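Local coordinates for cellulase (Bacteroides salanitronis, PDB 6WQY), which probably hydrolyses internal beta-1,4-glucosidic bonds of cellulose and related plant polysaccharides, acting as the TIM-barrel catalytic domain of a longer broad-specificity endoglucanase, at residues V250-P255 and T288-K293. Sequence-based numbering, arbitrary orientation.
Sequences VHFYDP and TGQFAK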
loop_
_atom_site.group_PDB
_atom_site.type_symbol
_atom_site.label_atom_id
_atom_site.label_comp_id
_atom_site.label_asym_id
_atom_site.label_seq_id
_atom_site.Cartn_x
_atom_site.Cartn_y
_atom_site.Cartn_z
ATOM N N VAL A 250 -2.760 -4.482 4.495
ATOM C CA VAL A 250 -3.601 -3.642 5.341
ATOM C C VAL A 250 -3.033 -2.227 5.336
ATOM O O VAL A 250 -1.867 -2.005 5.022
ATOM C CB VAL A 250 -3.735 -4.168 6.783
ATOM C CG1 VAL A 250 -4.434 -5.517 6.799
ATOM C CG2 VAL A 250 -2.397 -4.233 7.477
ATOM N N HIS A 251 -3.867 -1.266 5.722
ATOM C CA HIS A 251 -3.425 0.112 5.934
ATOM C C HIS A 251 -3.653 0.468 7.395
ATOM O O HIS A 251 -4.580 -0.046 8.032
ATOM C CB HIS A 251 -4.170 1.102 5.023
ATOM C CG HIS A 251 -3.900 0.888 3.563
ATOM N ND1 HIS A 251 -4.544 1.581 2.563
ATOM C CD2 HIS A 251 -3.033 0.062 2.937
ATOM C CE1 HIS A 251 -4.089 1.187 1.381
ATOM N NE2 HIS A 251 -3.169 0.262 1.575
ATOM N N PHE A 252 -2.806 1.350 7.933
ATOM C CA PHE A 252 -2.864 1.665 9.355
ATOM C C PHE A 252 -2.508 3.124 9.582
ATOM O O PHE A 252 -1.332 3.491 9.503
ATOM C CB PHE A 252 -1.927 0.775 10.174
ATOM C CG PHE A 252 -1.996 1.039 11.650
ATOM C CD1 PHE A 252 -3.023 0.501 12.415
ATOM C CD2 PHE A 252 -1.051 1.835 12.282
ATOM C CE1 PHE A 252 -3.091 0.738 13.773
ATOM C CE2 PHE A 252 -1.121 2.075 13.637
ATOM C CZ PHE A 252 -2.140 1.528 14.378
ATOM N N TYR A 253 -3.513 3.921 9.919
ATOM C CA TYR A 253 -3.345 5.334 10.225
ATOM C C TYR A 253 -3.863 5.675 11.620
ATOM O O TYR A 253 -3.979 6.862 11.968
ATOM C CB TYR A 253 -4.072 6.191 9.204
ATOM C CG TYR A 253 -3.503 6.195 7.803
ATOM C CD1 TYR A 253 -2.373 6.947 7.516
ATOM C CD2 TYR A 253 -4.118 5.501 6.767
ATOM C CE1 TYR A 253 -1.876 7.024 6.231
ATOM C CE2 TYR A 253 -3.612 5.558 5.479
ATOM C CZ TYR A 253 -2.495 6.329 5.212
ATOM O OH TYR A 253 -1.994 6.501 3.946
ATOM N N ASP A 254 -4.175 4.679 12.441
ATOM C CA ASP A 254 -4.866 4.969 13.689
ATOM C C ASP A 254 -3.991 5.824 14.603
ATOM O O ASP A 254 -2.816 5.498 14.800
ATOM C CB ASP A 254 -5.185 3.685 14.458
ATOM C CG ASP A 254 -6.182 2.782 13.770
ATOM O OD1 ASP A 254 -6.775 3.165 12.732
ATOM O OD2 ASP A 254 -6.397 1.654 14.326
ATOM N N PRO A 255 -4.534 6.875 15.236
ATOM C CA PRO A 255 -5.872 7.457 15.049
ATOM C C PRO A 255 -5.801 8.517 13.952
ATOM O O PRO A 255 -4.987 9.454 14.064
ATOM C CB PRO A 255 -6.177 8.069 16.416
ATOM C CG PRO A 255 -4.825 8.438 16.975
ATOM C CD PRO A 255 -3.783 7.586 16.288
ATOM N N THR A 288 -0.083 -1.895 19.273
ATOM C CA THR A 288 0.287 -3.284 19.531
ATOM C C THR A 288 -0.932 -4.197 19.509
ATOM O O THR A 288 -0.841 -5.343 19.045
ATOM C CB THR A 288 1.053 -3.419 20.847
ATOM O OG1 THR A 288 0.270 -2.878 21.902
ATOM C CG2 THR A 288 2.378 -2.682 20.777
ATOM N N GLY A 289 -2.085 -3.716 19.979
ATOM C CA GLY A 289 -3.274 -4.546 19.946
ATOM C C GLY A 289 -3.717 -4.887 18.538
ATOM O O GLY A 289 -4.102 -6.025 18.244
ATOM N N GLN A 290 -3.693 -3.901 17.645
ATOM C CA GLN A 290 -4.083 -4.145 16.262
ATOM C C GLN A 290 -3.055 -5.008 15.553
ATOM O O GLN A 290 -3.418 -5.918 14.795
ATOM C CB GLN A 290 -4.285 -2.818 15.540
ATOM C CG GLN A 290 -5.461 -2.018 16.057
ATOM C CD GLN A 290 -6.752 -2.801 15.961
ATOM O OE1 GLN A 290 -7.172 -3.438 16.923
ATOM N NE2 GLN A 290 -7.382 -2.762 14.794
ATOM N N PHE A 291 -1.767 -4.724 15.750
ATOM C CA PHE A 291 -0.761 -5.533 15.069
ATOM C C PHE A 291 -0.749 -6.962 15.621
ATOM O O PHE A 291 -0.440 -7.909 14.876
ATOM C CB PHE A 291 0.623 -4.885 15.146
ATOM C CG PHE A 291 0.765 -3.603 14.361
ATOM C CD1 PHE A 291 -0.283 -3.033 13.670
ATOM C CD2 PHE A 291 1.993 -2.965 14.326
ATOM C CE1 PHE A 291 -0.111 -1.840 12.972
ATOM C CE2 PHE A 291 2.171 -1.778 13.642
ATOM C CZ PHE A 291 1.124 -1.216 12.968
ATOM N N ALA A 292 -1.104 -7.143 16.907
ATOM C CA ALA A 292 -1.208 -8.486 17.473
ATOM C C ALA A 292 -2.275 -9.304 16.763
ATOM O O ALA A 292 -2.130 -10.529 16.626
ATOM C CB ALA A 292 -1.497 -8.404 18.970
ATOM N N LYS A 293 -3.360 -8.664 16.313
ATOM C CA LYS A 293 -4.383 -9.401 15.568
ATOM C C LYS A 293 -3.815 -9.918 14.259
ATOM O O LYS A 293 -4.065 -11.067 13.868
ATOM C CB LYS A 293 -5.597 -8.504 15.311
ATOM C CG LYS A 293 -6.322 -8.059 16.564
ATOM C CD LYS A 293 -7.429 -7.060 16.281
ATOM C CE LYS A 293 -8.116 -6.621 17.553
ATOM N NZ LYS A 293 -9.059 -5.485 17.329
HETATM O O HOH W 1 -6.240 -0.861 12.925
#
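Phe291 drives the edge of its ring into one face of Phe252, a T-shaped stack with centroids 4.8 Å apart and planes at 65°. The leading atoms are CE1 and CZ of Phe291: CE1 stands over the centre of the Phe252 ring and comes within 3.7 Å of Phe252 CG. Phe252 leaves the backbone with CG opposite the amide N (chi1 -178°), which carries its ring out toward helix 284-299, while the backbone N of Asp254 lies over the other face. A flat, apolar ring suits both places, since one offers a broad face and the other a thin edge to fill the layer between barrel and helix. Ile307 of the next barrel strand touches both rings.

The polar side is looser. Gln290 CB meets Phe252 obliquely, and Gln290 CG stays 4.2 Å from Asp254 OD2. The two polar ends share a water, which donates to Asp254 OD2 at 2.9 Å and accepts from Gln290 NE2 at 2.9 Å; it sits in the plane of the Phe252 ring, at its edge. Asp254 OD2 also accepts a hydrogen bond from Asn286, earlier on the same helix. Gln290 OE1 accepts a hydrogen bond from Lys293 NZ, one turn on, on a lone pair in the carbonyl plane (2.8 Å). Asp229 takes a hydrogen bond from Gln290 NE2 and forms a salt bridge with Lys293 NZ. Glutamine fits here because one amide can both donate and accept.

The contact joins the C-terminal end of barrel strand 246-251 and the loop after it to the outer helix leading to strand 305-310, part of a beta-alpha-beta crossover of the TIM barrel. Its chemistry implies that direct cohesion between these segments is aromatic and apolar and their polar link runs through water, while Asp254 also grips the helix directly through Asn286.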